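Local structure of putative lipoprotein (Parabacteroides distasonis ATCC 8503, 3JX8) at residues K96-L101 with N118-N123; E35-D40 with I111-K116; K199-I204 with D219-G224. The protein is of unknown function but, as a putative lipoprotein with adhesin-type head domains, probably acts at the cell surface in adhesion or lipid binding. All coordinates share one frame; numbering follows the deposited sequence.

Contacts 1 and 2 sit on adjoining coils of a right-handed parallel beta-solenoid, and contact 3 lies several coils farther on. The first two touch, their centres 11 Å apart, and their segments alternate along the chain. Q38 joins them: it reaches K116 within contact 2, while its OE1 accepts a hydrogen bond from L98 N in contact 1. The centre of contact 3 is 26 Å from that of contact 1 and 32 Å from that of contact 2. Contacts 1 and 3 share one sheet, and both set acidic side chains next to each other on one face, with asparagine amides beside them. The sulfate at K199 of contact 3 probably comes from the crystallisation liquor.

Contact 1: K96-L101 with N118-N123; sequences KELKEL and NRMEIN
E100 and E121 lie side by side in neighbouring parallel strands and point the same way, their carboxylates stacked with planes only 12° apart. OE1 of E100 comes to 3.9 Å from OE2 of E121, a proximity of like charges that would probably be unfavourable without the amides nearby. One of these is N123, whose ND2 gives a nearly straight bond (2.8 Å) to the anti lone pair of E121 OE2, with the oxygen in the amide plane. That amide stands almost perpendicular to the E100 carboxylate (85°), whose OE2 is bound instead by ND2 of N102.

On the other face of the sheet, L101 and I122 run obliquely past each other, with CD2 of the leucine 4.1 Å from CG2 of the isoleucine. Beside them the selenomethionine M120 extends to its selenium and then bends (chi3 -88°), which lays CE against CB of L98. Between the two faces, the backbones are joined by E121 N to K99 O, L101 N to E121 O and N123 N to L101 O (2.7 Å).

Before the strands pair, E97 takes over the link through water. Its extended chain carries OE2 to three waters, which donate to that oxygen and accept from N118 N, R119 N and N118 ND2 respectively. The chain turns a corner at N118 and R119, and these waters bridge the coils just there. Parallel pairing in register, apolar residues on the inner face and polar residues stacked on the outer one are features of a parallel beta-solenoid, consistent with the pectate-lyase-like clan of this domain.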
ATOM      1  N   LYS A  96      31.200   3.940   5.846  1.00 25.53           N
ATOM      2  CA  LYS A  96      31.780   3.982   4.510  1.00 26.95           C
ATOM      3  C   LYS A  96      30.684   4.020   3.451  1.00 27.32           C
ATOM      4  O   LYS A  96      30.797   4.755   2.477  1.00 28.07           O
ATOM      5  CB  LYS A  96      32.744   2.815   4.295  1.00 27.76           C
ATOM      6  CG  LYS A  96      33.857   2.718   5.395  1.00 30.82           C
ATOM      7  CD  LYS A  96      35.209   3.276   4.973  1.00 36.01           C
ATOM      8  CE  LYS A  96      36.143   3.710   6.167  1.00 38.02           C
ATOM      9  NZ  LYS A  96      36.068   2.840   7.399  1.00 39.43           N
ATOM     10  N   GLU A  97      29.598   3.282   3.664  1.00 27.65           N
ATOM     11  CA  GLU A  97      28.521   3.186   2.677  1.00 27.82           C
ATOM     12  C   GLU A  97      27.199   2.889   3.374  1.00 27.54           C
ATOM     13  O   GLU A  97      27.189   2.180   4.379  1.00 27.65           O
ATOM     14  CB  GLU A  97      28.841   2.043   1.727  1.00 27.81           C
ATOM     15  CG  GLU A  97      27.795   1.758   0.663  1.00 30.86           C
ATOM     16  CD  GLU A  97      28.188   0.573  -0.226  1.00 34.28           C
ATOM     17  OE1 GLU A  97      29.132  -0.162   0.163  1.00 36.45           O
ATOM     18  OE2 GLU A  97      27.554   0.376  -1.294  1.00 34.05           O
ATOM     19  N   LEU A  98      26.099   3.402   2.828  1.00 26.84           N
ATOM     20  CA  LEU A  98      24.766   3.074   3.332  1.00 26.46           C
ATOM     21  C   LEU A  98      23.959   2.435   2.220  1.00 26.12           C
ATOM     22  O   LEU A  98      23.493   3.115   1.306  1.00 25.84           O
ATOM     23  CB  LEU A  98      24.058   4.321   3.839  1.00 26.48           C
ATOM     24  CG  LEU A  98      22.635   4.141   4.389  1.00 25.85           C
ATOM     25  CD1 LEU A  98      22.616   3.192   5.628  1.00 24.48           C
ATOM     26  CD2 LEU A  98      22.087   5.508   4.697  1.00 23.98           C
ATOM     27  N   LYS A  99      23.822   1.123   2.297  1.00 25.85           N
ATOM     28  CA  LYS A  99      23.093   0.371   1.306  1.00 26.55           C
ATOM     29  C   LYS A  99      21.624   0.352   1.628  1.00 25.74           C
ATOM     30  O   LYS A  99      20.811   0.308   0.729  1.00 25.07           O
ATOM     31  CB  LYS A  99      23.562  -1.074   1.247  1.00 26.66           C
ATOM     32  CG  LYS A  99      25.025  -1.252   0.989  1.00 29.87           C
ATOM     33  CD  LYS A  99      25.369  -2.730   0.817  1.00 32.86           C
ATOM     34  CE  LYS A  99      26.852  -2.916   0.517  1.00 37.46           C
ATOM     35  NZ  LYS A  99      27.107  -4.336   0.098  1.00 40.89           N
ATOM     36  N   GLU A 100      21.295   0.345   2.915  1.00 26.11           N
ATOM     37  CA  GLU A 100      19.903   0.266   3.328  1.00 26.64           C
ATOM     38  C   GLU A 100      19.602   0.985   4.643  1.00 25.92           C
ATOM     39  O   GLU A 100      20.249   0.740   5.680  1.00 26.29           O
ATOM     40  CB  GLU A 100      19.466  -1.185   3.411  1.00 26.78           C
ATOM     41  CG  GLU A 100      18.004  -1.311   3.561  1.00 30.02           C
ATOM     42  CD  GLU A 100      17.553  -2.736   3.624  1.00 34.35           C
ATOM     43  OE1 GLU A 100      18.081  -3.540   2.842  1.00 39.60           O
ATOM     44  OE2 GLU A 100      16.666  -3.057   4.445  1.00 37.52           O
ATOM     45  N   LEU A 101      18.608   1.863   4.566  1.00 24.87           N
ATOM     46  CA  LEU A 101      18.059   2.601   5.674  1.00 24.60           C
ATOM     47  C   LEU A 101      16.618   2.115   5.923  1.00 24.89           C
ATOM     48  O   LEU A 101      15.762   2.140   5.027  1.00 23.90           O
ATOM     49  CB  LEU A 101      18.018   4.090   5.343  1.00 24.40           C
ATOM     50  CG  LEU A 101      17.322   4.958   6.401  1.00 23.90           C
ATOM     51  CD1 LEU A 101      18.079   4.862   7.730  1.00 22.34           C
ATOM     52  CD2 LEU A 101      17.191   6.420   5.935  1.00 21.13           C
ATOM     53  N   ASN A 118      26.096   2.972  -5.124  1.00 28.92           N
ATOM     54  CA  ASN A 118      25.915   1.833  -5.990  1.00 29.45           C
ATOM     55  C   ASN A 118      24.420   1.480  -5.911  1.00 29.54           C
ATOM     56  O   ASN A 118      23.653   1.891  -6.777  1.00 28.95           O
ATOM     57  CB  ASN A 118      26.830   0.701  -5.554  1.00 29.51           C
ATOM     58  CG  ASN A 118      26.588  -0.579  -6.323  1.00 30.97           C
ATOM     59  OD1 ASN A 118      25.973  -0.590  -7.393  1.00 31.66           O
ATOM     60  ND2 ASN A 118      27.074  -1.680  -5.768  1.00 31.88           N
ATOM     61  N   ARG A 119      24.008   0.761  -4.867  1.00 29.65           N
ATOM     62  CA  ARG A 119      22.586   0.627  -4.554  1.00 30.54           C
ATOM     63  C   ARG A 119      22.287   1.180  -3.201  1.00 29.03           C
ATOM     64  O   ARG A 119      22.802   0.671  -2.206  1.00 29.23           O
ATOM     65  CB  ARG A 119      22.121  -0.827  -4.581  1.00 31.47           C
ATOM     66  CG  ARG A 119      22.024  -1.333  -5.980  1.00 36.74           C
ATOM     67  CD  ARG A 119      21.799  -2.835  -6.050  1.00 44.17           C
ATOM     68  NE  ARG A 119      22.285  -3.362  -7.334  1.00 49.24           N
ATOM     69  CZ  ARG A 119      23.534  -3.776  -7.566  1.00 54.00           C
ATOM     70  NH1 ARG A 119      24.459  -3.772  -6.602  1.00 55.22           N
ATOM     71  NH2 ARG A 119      23.866  -4.216  -8.782  1.00 56.82           N
HETATM   72  N   MSE A 120      21.443   2.207  -3.169  1.00 27.58           N
HETATM   73  CA  MSE A 120      20.911   2.735  -1.930  1.00 26.39           C
HETATM   74  C   MSE A 120      19.383   2.519  -1.852  1.00 26.44           C
HETATM   75  O   MSE A 120      18.623   2.995  -2.713  1.00 25.66           O
HETATM   76  CB  MSE A 120      21.263   4.208  -1.761  1.00 25.34           C
HETATM   77  CG  MSE A 120      20.792   4.759  -0.396  1.00 25.40           C
HETATM   78 SE   MSE A 120      21.095   6.650  -0.206  0.75 26.86          SE
HETATM   79  CE  MSE A 120      22.923   6.498   0.512  1.00 20.03           C
ATOM     80  N   GLU A 121      18.956   1.825  -0.798  1.00 26.10           N
ATOM     81  CA  GLU A 121      17.537   1.595  -0.520  1.00 27.07           C
ATOM     82  C   GLU A 121      17.094   2.306   0.755  1.00 26.66           C
ATOM     83  O   GLU A 121      17.633   2.047   1.838  1.00 25.82           O
ATOM     84  CB  GLU A 121      17.294   0.102  -0.360  1.00 27.23           C
ATOM     85  CG  GLU A 121      15.845  -0.270  -0.153  1.00 30.89           C
ATOM     86  CD  GLU A 121      15.652  -1.757  -0.060  1.00 32.93           C
ATOM     87  OE1 GLU A 121      16.191  -2.482  -0.916  1.00 36.58           O
ATOM     88  OE2 GLU A 121      14.984  -2.206   0.871  1.00 34.07           O
ATOM     89  N   ILE A 122      16.125   3.201   0.621  1.00 27.21           N
ATOM     90  CA  ILE A 122      15.512   3.913   1.749  1.00 28.03           C
ATOM     91  C   ILE A 122      14.101   3.379   2.007  1.00 28.76           C
ATOM     92  O   ILE A 122      13.247   3.393   1.100  1.00 28.99           O
ATOM     93  CB  ILE A 122      15.401   5.402   1.454  1.00 28.19           C
ATOM     94  CG1 ILE A 122      16.771   5.971   1.141  1.00 30.40           C
ATOM     95  CG2 ILE A 122      14.816   6.162   2.635  1.00 28.17           C
ATOM     96  CD1 ILE A 122      16.765   7.436   1.142  1.00 34.37           C
ATOM     97  N   ASN A 123      13.868   2.895   3.229  1.00 28.95           N
ATOM     98  CA  ASN A 123      12.558   2.386   3.655  1.00 28.93           C
ATOM     99  C   ASN A 123      12.113   3.167   4.893  1.00 29.48           C
ATOM    100  O   ASN A 123      12.776   3.131   5.932  1.00 29.53           O
ATOM    101  CB  ASN A 123      12.616   0.905   3.987  1.00 29.17           C
ATOM    102  CG  ASN A 123      13.081   0.045   2.815  1.00 29.65           C
ATOM    103  OD1 ASN A 123      12.492   0.063   1.735  1.00 30.84           O
ATOM    104  ND2 ASN A 123      14.117  -0.745   3.047  1.00 29.28           N
TER
HETATM  105  O   HOH W   1      26.218   2.267  -2.480  1.00 27.86           O
HETATM  106  O   HOH W   2      25.207  -0.542  -2.710  1.00 29.74           O
HETATM  107  O   HOH W   3      28.568  -1.308  -3.156  1.00 44.92           O
HETATM  108  O   HOH W   4      14.602  -4.476   2.289  1.00 60.57           O

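Contact 2: E35-D40 with I111-K116; sequences EYEQSD and ISKPTK
With CG anti to the carbonyl carbon, a single bend at chi2 (-64°) carries the carboxylate of E37 across to the backbone of S112 and K113. Q38 starts in much the same way but then runs straight, chi2 -174°, and its amide reaches K116.

The E37 carboxylate receives two consecutive backbone N-H groups, one on each oxygen. S112 N binds OE2 at 2.8 Å and K113 N binds OE1 at 2.9 Å, both on the syn side, though the K113 donor stands 32° out of the carboxylate plane. Both oxygens are thus engaged, which should fix the rotation of the group. The aliphatic part of K113 crosses E37 at about a right angle, with its CB 3.2 Å from OE1. A water donates to E37 OE1 and to T115 OG1 and accepts from Q38 N; OG1 in turn donates to the carbonyl of K113.

Farther along, Q38 NE2 gives a hydrogen bond to K116 O (2.9 Å), which lies close to the glutamine amide plane. The same nitrogen sits 3.4 Å from CG2 of T115, whose side chain crosses the glutamine at about a right angle. A second water, accepting from both Q38 NE2 and K116 N, widens this link.

Inside, Y36 and I111 lie alongside each other, with CD1 of the isoleucine at the ring edge, 3.8 Å from CD2. The tyrosine hydroxyl is bound to S95, and M120 packs against I111 and T115. Side-chain and water bridges thus replace direct strand pairing where the chain turns after strand 108-111, joining adjacent coils at a corner of the parallel beta-solenoid.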
ATOM      1  N   GLU A  35      21.567  13.034  11.455  1.00 25.65           N
ATOM      2  CA  GLU A  35      22.421  13.419  10.331  1.00 26.06           C
ATOM      3  C   GLU A  35      23.416  12.323  10.001  1.00 24.61           C
ATOM      4  O   GLU A  35      24.203  11.919  10.864  1.00 24.11           O
ATOM      5  CB  GLU A  35      23.241  14.643  10.684  1.00 27.02           C
ATOM      6  CG  GLU A  35      22.459  15.881  10.846  1.00 31.77           C
ATOM      7  CD  GLU A  35      23.343  17.048  11.263  1.00 39.23           C
ATOM      8  OE1 GLU A  35      24.607  16.892  11.319  1.00 45.65           O
ATOM      9  OE2 GLU A  35      22.769  18.125  11.520  1.00 43.34           O
ATOM     10  N   TYR A  36      23.403  11.874   8.750  1.00 23.88           N
ATOM     11  CA  TYR A  36      24.274  10.793   8.308  1.00 23.77           C
ATOM     12  C   TYR A  36      25.065  11.264   7.104  1.00 24.79           C
ATOM     13  O   TYR A  36      24.595  12.098   6.326  1.00 25.74           O
ATOM     14  CB  TYR A  36      23.473   9.517   7.963  1.00 23.21           C
ATOM     15  CG  TYR A  36      24.336   8.453   7.307  1.00 21.79           C
ATOM     16  CD1 TYR A  36      25.079   7.570   8.067  1.00 22.10           C
ATOM     17  CD2 TYR A  36      24.448   8.377   5.926  1.00 22.75           C
ATOM     18  CE1 TYR A  36      25.906   6.639   7.469  1.00 22.44           C
ATOM     19  CE2 TYR A  36      25.271   7.462   5.323  1.00 22.45           C
ATOM     20  CZ  TYR A  36      25.996   6.586   6.101  1.00 23.22           C
ATOM     21  OH  TYR A  36      26.847   5.671   5.500  1.00 25.68           O
ATOM     22  N   GLU A  37      26.272  10.734   6.963  1.00 25.70           N
ATOM     23  CA  GLU A  37      27.064  10.884   5.743  1.00 26.29           C
ATOM     24  C   GLU A  37      27.856   9.619   5.473  1.00 26.18           C
ATOM     25  O   GLU A  37      28.236   8.899   6.391  1.00 25.93           O
ATOM     26  CB  GLU A  37      28.064  12.053   5.828  1.00 26.36           C
ATOM     27  CG  GLU A  37      27.466  13.438   6.155  1.00 28.20           C
ATOM     28  CD  GLU A  37      26.496  14.014   5.096  1.00 28.69           C
ATOM     29  OE1 GLU A  37      26.491  13.571   3.924  1.00 30.42           O
ATOM     30  OE2 GLU A  37      25.734  14.953   5.443  1.00 29.23           O
ATOM     31  N   GLN A  38      28.096   9.347   4.203  1.00 26.27           N
ATOM     32  CA  GLN A  38      29.062   8.335   3.838  1.00 26.93           C
ATOM     33  C   GLN A  38      30.421   9.011   3.954  1.00 27.57           C
ATOM     34  O   GLN A  38      30.548  10.185   3.606  1.00 28.08           O
ATOM     35  CB  GLN A  38      28.818   7.822   2.420  1.00 26.73           C
ATOM     36  CG  GLN A  38      27.521   7.017   2.291  1.00 25.96           C
ATOM     37  CD  GLN A  38      27.341   6.373   0.933  1.00 25.96           C
ATOM     38  OE1 GLN A  38      26.546   5.434   0.782  1.00 23.53           O
ATOM     39  NE2 GLN A  38      28.076   6.875  -0.071  1.00 25.23           N
ATOM     40  N   SER A  39      31.415   8.284   4.452  1.00 28.14           N
ATOM     41  CA  SER A  39      32.766   8.835   4.660  1.00 28.80           C
ATOM     42  C   SER A  39      33.804   7.728   4.773  1.00 29.64           C
ATOM     43  O   SER A  39      33.530   6.652   5.282  1.00 29.34           O
ATOM     44  CB  SER A  39      32.788   9.709   5.928  1.00 28.71           C
ATOM     45  OG  SER A  39      34.094   9.995   6.408  1.00 28.54           O
ATOM     46  N   ASP A  40      35.004   8.007   4.279  1.00 31.72           N
ATOM     47  CA  ASP A  40      36.149   7.103   4.447  1.00 33.14           C
ATOM     48  C   ASP A  40      36.868   7.288   5.774  1.00 32.54           C
ATOM     49  O   ASP A  40      37.749   6.500   6.087  1.00 32.15           O
ATOM     50  CB  ASP A  40      37.138   7.238   3.298  1.00 34.13           C
ATOM     51  CG  ASP A  40      36.571   6.711   1.992  1.00 39.27           C
ATOM     52  OD1 ASP A  40      35.868   5.650   1.999  1.00 45.34           O
ATOM     53  OD2 ASP A  40      36.817   7.373   0.951  1.00 45.86           O
ATOM     54  N   ILE A 111      20.865  13.462   4.826  1.00 26.75           N
ATOM     55  CA  ILE A 111      22.206  13.325   4.243  1.00 26.36           C
ATOM     56  C   ILE A 111      22.459  14.616   3.478  1.00 27.35           C
ATOM     57  O   ILE A 111      21.651  14.975   2.607  1.00 26.06           O
ATOM     58  CB  ILE A 111      22.306  12.143   3.261  1.00 25.69           C
ATOM     59  CG1 ILE A 111      21.961  10.847   3.966  1.00 25.94           C
ATOM     60  CG2 ILE A 111      23.695  12.081   2.633  1.00 23.09           C
ATOM     61  CD1 ILE A 111      22.209   9.619   3.116  1.00 25.45           C
ATOM     62  N   SER A 112      23.561  15.313   3.792  1.00 28.06           N
ATOM     63  CA  SER A 112      23.795  16.651   3.233  1.00 29.44           C
ATOM     64  C   SER A 112      24.938  16.817   2.253  1.00 29.39           C
ATOM     65  O   SER A 112      24.944  17.791   1.517  1.00 28.94           O
ATOM     66  CB  SER A 112      24.000  17.666   4.357  1.00 30.47           C
ATOM     67  OG  SER A 112      22.776  17.956   4.998  1.00 33.22           O
ATOM     68  N   LYS A 113      25.889  15.888   2.246  1.00 29.87           N
ATOM     69  CA  LYS A 113      27.071  15.997   1.402  1.00 30.15           C
ATOM     70  C   LYS A 113      26.906  15.189   0.139  1.00 29.71           C
ATOM     71  O   LYS A 113      26.031  14.319   0.092  1.00 30.54           O
ATOM     72  CB  LYS A 113      28.301  15.512   2.176  1.00 30.78           C
ATOM     73  CG  LYS A 113      28.571  16.331   3.436  1.00 32.87           C
ATOM     74  CD  LYS A 113      29.882  15.934   4.086  1.00 37.84           C
ATOM     75  CE  LYS A 113      30.114  16.653   5.427  1.00 40.53           C
ATOM     76  NZ  LYS A 113      31.555  16.552   5.860  1.00 44.44           N
ATOM     77  N   PRO A 114      27.754  15.445  -0.883  1.00 29.28           N
ATOM     78  CA  PRO A 114      27.760  14.649  -2.093  1.00 28.80           C
ATOM     79  C   PRO A 114      27.939  13.189  -1.761  1.00 28.73           C
ATOM     80  O   PRO A 114      28.865  12.826  -1.050  1.00 28.84           O
ATOM     81  CB  PRO A 114      28.985  15.159  -2.857  1.00 28.93           C
ATOM     82  CG  PRO A 114      29.164  16.516  -2.397  1.00 29.23           C
ATOM     83  CD  PRO A 114      28.785  16.498  -0.952  1.00 29.58           C
ATOM     84  N   THR A 115      27.033  12.363  -2.257  1.00 28.67           N
ATOM     85  CA  THR A 115      27.003  10.955  -1.936  1.00 28.56           C
ATOM     86  C   THR A 115      27.061  10.160  -3.231  1.00 29.41           C
ATOM     87  O   THR A 115      26.235  10.375  -4.136  1.00 29.88           O
ATOM     88  CB  THR A 115      25.724  10.644  -1.199  1.00 28.28           C
ATOM     89  OG1 THR A 115      25.657  11.485  -0.041  1.00 27.14           O
ATOM     90  CG2 THR A 115      25.663   9.154  -0.819  1.00 28.28           C
ATOM     91  N   LYS A 116      28.040   9.272  -3.329  1.00 29.33           N
ATOM     92  CA  LYS A 116      28.131   8.355  -4.446  1.00 29.87           C
ATOM     93  C   LYS A 116      27.479   7.040  -4.029  1.00 29.26           C
ATOM     94  O   LYS A 116      27.781   6.526  -2.968  1.00 29.25           O
ATOM     95  CB  LYS A 116      29.597   8.160  -4.832  1.00 30.41           C
ATOM     96  CG  LYS A 116      29.828   7.039  -5.836  1.00 33.92           C
ATOM     97  CD  LYS A 116      31.215   7.122  -6.475  1.00 39.41           C
ATOM     98  CE  LYS A 116      31.693   5.765  -7.044  1.00 42.23           C
ATOM     99  NZ  LYS A 116      33.163   5.816  -7.451  1.00 46.00           N
TER
HETATM  100  O   HOH W   5      27.159  11.612   2.272  1.00 20.23           O
HETATM  101  O   HOH W   6      29.844   9.270  -0.879  1.00 26.10           O
HETATM  102  O   HOH W   7      29.607  11.455   0.988  1.00 33.64           O

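Contact 3: K199-I204 with D219-G224; sequences KAECNI and DANIVG. With SO4 (sulfate ion), chain I.
Adjacent coils of the parallel beta-solenoid meet here, strands 200-204 and 219-223 running only 4° apart with their axes 4.7 Å from each other. Five backbone hydrogen bonds join them, from D219 N to A200 O at one end to V223 N to I204 O at the other.

N203 sits beside N221 on the outer face, both side chains pointing the same way with amide planes 10° apart. In both, CG is anti to the carbonyl carbon, setting the amides alongside each other. Between them runs a weak bond, N221 ND2 to N203 OD1 (3.2 Å). N203 ND2 also donates to E201 OE2 at 2.8 Å, from above the carboxylate plane, and N221 ND2 to D219 OD1 at 3.1 Å, more bent and from more steeply above. E201 and D219 lie side by side, CG of E201 3.8 Å from D219 OD2.

The inner face carries C202, A220, I204 and I222, packed against I228. At the corner, K199 NZ binds two oxygens of a sulfate ion. V223 packs on A125 of the second subunit. Asparagines at equivalent positions of successive coils, continued by N183 bonded to N203, form a row along the outer face of the parallel beta-solenoid.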
ATOM      1  N   LYS A 199      13.091   6.956 -19.554  1.00 25.73           N
ATOM      2  CA  LYS A 199      11.972   6.035 -19.499  1.00 25.91           C
ATOM      3  C   LYS A 199      11.380   6.021 -18.098  1.00 25.02           C
ATOM      4  O   LYS A 199      12.112   5.943 -17.111  1.00 24.83           O
ATOM      5  CB  LYS A 199      12.417   4.623 -19.843  1.00 26.64           C
ATOM      6  CG  LYS A 199      13.117   4.512 -21.205  1.00 30.85           C
ATOM      7  CD  LYS A 199      13.011   3.099 -21.856  1.00 34.40           C
ATOM      8  CE  LYS A 199      13.722   1.993 -21.078  1.00 37.18           C
ATOM      9  NZ  LYS A 199      13.866   0.696 -21.863  1.00 39.24           N
ATOM     10  N   ALA A 200      10.061   6.081 -18.008  1.00 24.19           N
ATOM     11  CA  ALA A 200       9.371   5.983 -16.724  1.00 23.82           C
ATOM     12  C   ALA A 200       8.145   5.079 -16.800  1.00 24.17           C
ATOM     13  O   ALA A 200       7.383   5.082 -17.798  1.00 23.86           O
ATOM     14  CB  ALA A 200       8.969   7.335 -16.235  1.00 22.64           C
ATOM     15  N   GLU A 201       7.952   4.334 -15.718  1.00 24.36           N
ATOM     16  CA  GLU A 201       6.738   3.556 -15.471  1.00 25.16           C
ATOM     17  C   GLU A 201       6.016   4.137 -14.256  1.00 24.46           C
ATOM     18  O   GLU A 201       6.631   4.321 -13.198  1.00 24.10           O
ATOM     19  CB  GLU A 201       7.125   2.124 -15.153  1.00 25.23           C
ATOM     20  CG  GLU A 201       5.950   1.189 -15.122  1.00 31.94           C
ATOM     21  CD  GLU A 201       6.314  -0.195 -14.591  1.00 38.91           C
ATOM     22  OE1 GLU A 201       7.514  -0.563 -14.755  1.00 45.16           O
ATOM     23  OE2 GLU A 201       5.409  -0.886 -14.022  1.00 38.62           O
ATOM     24  N   CYS A 202       4.734   4.422 -14.406  1.00 23.95           N
ATOM     25  CA  CYS A 202       3.926   5.020 -13.348  1.00 23.94           C
ATOM     26  C   CYS A 202       2.729   4.144 -13.068  1.00 23.84           C
ATOM     27  O   CYS A 202       1.953   3.805 -13.970  1.00 25.00           O
ATOM     28  CB  CYS A 202       3.445   6.379 -13.779  1.00 24.20           C
ATOM     29  SG  CYS A 202       4.748   7.577 -13.938  1.00 23.88           S
ATOM     30  N   ASN A 203       2.592   3.748 -11.820  1.00 23.76           N
ATOM     31  CA  ASN A 203       1.481   2.912 -11.391  1.00 23.60           C
ATOM     32  C   ASN A 203       0.802   3.515 -10.213  1.00 23.57           C
ATOM     33  O   ASN A 203       1.476   3.823  -9.215  1.00 24.75           O
ATOM     34  CB  ASN A 203       1.975   1.546 -10.986  1.00 23.59           C
ATOM     35  CG  ASN A 203       2.537   0.764 -12.154  1.00 25.81           C
ATOM     36  OD1 ASN A 203       1.793   0.314 -13.019  1.00 28.38           O
ATOM     37  ND2 ASN A 203       3.845   0.610 -12.189  1.00 25.56           N
ATOM     38  N   ILE A 204      -0.529   3.623 -10.305  1.00 23.68           N
ATOM     39  CA  ILE A 204      -1.393   4.079  -9.206  1.00 22.98           C
ATOM     40  C   ILE A 204      -2.515   3.093  -8.905  1.00 22.95           C
ATOM     41  O   ILE A 204      -3.246   2.645  -9.796  1.00 22.08           O
ATOM     42  CB  ILE A 204      -2.054   5.437  -9.515  1.00 23.35           C
ATOM     43  CG1 ILE A 204      -0.982   6.510  -9.807  1.00 23.12           C
ATOM     44  CG2 ILE A 204      -2.940   5.894  -8.326  1.00 22.25           C
ATOM     45  CD1 ILE A 204      -1.542   7.913  -9.981  1.00 22.76           C
ATOM     46  N   ASP A 219       5.047   4.727 -19.426  1.00 23.63           N
ATOM     47  CA  ASP A 219       4.081   3.669 -19.259  1.00 25.72           C
ATOM     48  C   ASP A 219       3.222   4.094 -18.064  1.00 24.92           C
ATOM     49  O   ASP A 219       3.704   4.155 -16.920  1.00 25.70           O
ATOM     50  CB  ASP A 219       4.893   2.389 -19.053  1.00 27.40           C
ATOM     51  CG  ASP A 219       4.060   1.177 -18.853  1.00 34.27           C
ATOM     52  OD1 ASP A 219       2.819   1.234 -19.008  1.00 42.19           O
ATOM     53  OD2 ASP A 219       4.682   0.124 -18.532  1.00 43.66           O
ATOM     54  N   ALA A 220       1.974   4.447 -18.341  1.00 23.90           N
ATOM     55  CA  ALA A 220       1.093   5.137 -17.402  1.00 23.63           C
ATOM     56  C   ALA A 220      -0.099   4.232 -17.058  1.00 23.79           C
ATOM     57  O   ALA A 220      -0.910   3.900 -17.938  1.00 25.53           O
ATOM     58  CB  ALA A 220       0.627   6.462 -17.990  1.00 21.94           C
ATOM     59  N   ASN A 221      -0.178   3.794 -15.801  1.00 22.82           N
ATOM     60  CA  ASN A 221      -1.178   2.818 -15.362  1.00 22.35           C
ATOM     61  C   ASN A 221      -1.900   3.297 -14.132  1.00 21.99           C
ATOM     62  O   ASN A 221      -1.257   3.691 -13.131  1.00 22.12           O
ATOM     63  CB  ASN A 221      -0.518   1.467 -15.047  1.00 22.83           C
ATOM     64  CG  ASN A 221       0.286   0.938 -16.228  1.00 26.30           C
ATOM     65  OD1 ASN A 221      -0.287   0.568 -17.247  1.00 31.70           O
ATOM     66  ND2 ASN A 221       1.602   0.995 -16.139  1.00 26.56           N
ATOM     67  N   ILE A 222      -3.226   3.257 -14.185  1.00 21.01           N
ATOM     68  CA  ILE A 222      -4.075   3.652 -13.070  1.00 20.71           C
ATOM     69  C   ILE A 222      -5.188   2.634 -12.907  1.00 21.05           C
ATOM     70  O   ILE A 222      -5.895   2.262 -13.883  1.00 20.29           O
ATOM     71  CB  ILE A 222      -4.743   5.029 -13.293  1.00 21.21           C
ATOM     72  CG1 ILE A 222      -3.690   6.098 -13.635  1.00 20.34           C
ATOM     73  CG2 ILE A 222      -5.643   5.391 -12.087  1.00 19.52           C
ATOM     74  CD1 ILE A 222      -4.261   7.459 -14.073  1.00 16.08           C
ATOM     75  N   VAL A 223      -5.324   2.183 -11.665  1.00 20.75           N
ATOM     76  CA  VAL A 223      -6.447   1.392 -11.229  1.00 20.72           C
ATOM     77  C   VAL A 223      -7.078   2.157 -10.077  1.00 20.72           C
ATOM     78  O   VAL A 223      -6.604   2.088  -8.934  1.00 22.42           O
ATOM     79  CB  VAL A 223      -5.999  -0.036 -10.818  1.00 20.98           C
ATOM     80  CG1 VAL A 223      -7.201  -0.847 -10.246  1.00 19.16           C
ATOM     81  CG2 VAL A 223      -5.351  -0.747 -12.027  1.00 19.52           C
ATOM     82  N   GLY A 224      -8.140   2.890 -10.369  1.00 20.64           N
ATOM     83  CA  GLY A 224      -8.818   3.735  -9.373  1.00 20.13           C
ATOM     84  C   GLY A 224      -9.142   5.131  -9.887  1.00 19.67           C
ATOM     85  O   GLY A 224      -9.302   5.326 -11.058  1.00 19.33           O
TER
HETATM   86  S   SO4 I  15      16.211   0.943 -24.027  0.60 61.83           S
HETATM   87  O1  SO4 I  15      14.824   1.364 -24.147  0.60 61.38           O
HETATM   88  O2  SO4 I  15      16.359   0.093 -22.848  0.60 60.79           O
HETATM   89  O3  SO4 I  15      16.590   0.254 -25.248  0.60 61.41           O
HETATM   90  O4  SO4 I  15      17.072   2.101 -23.924  0.60 61.17           O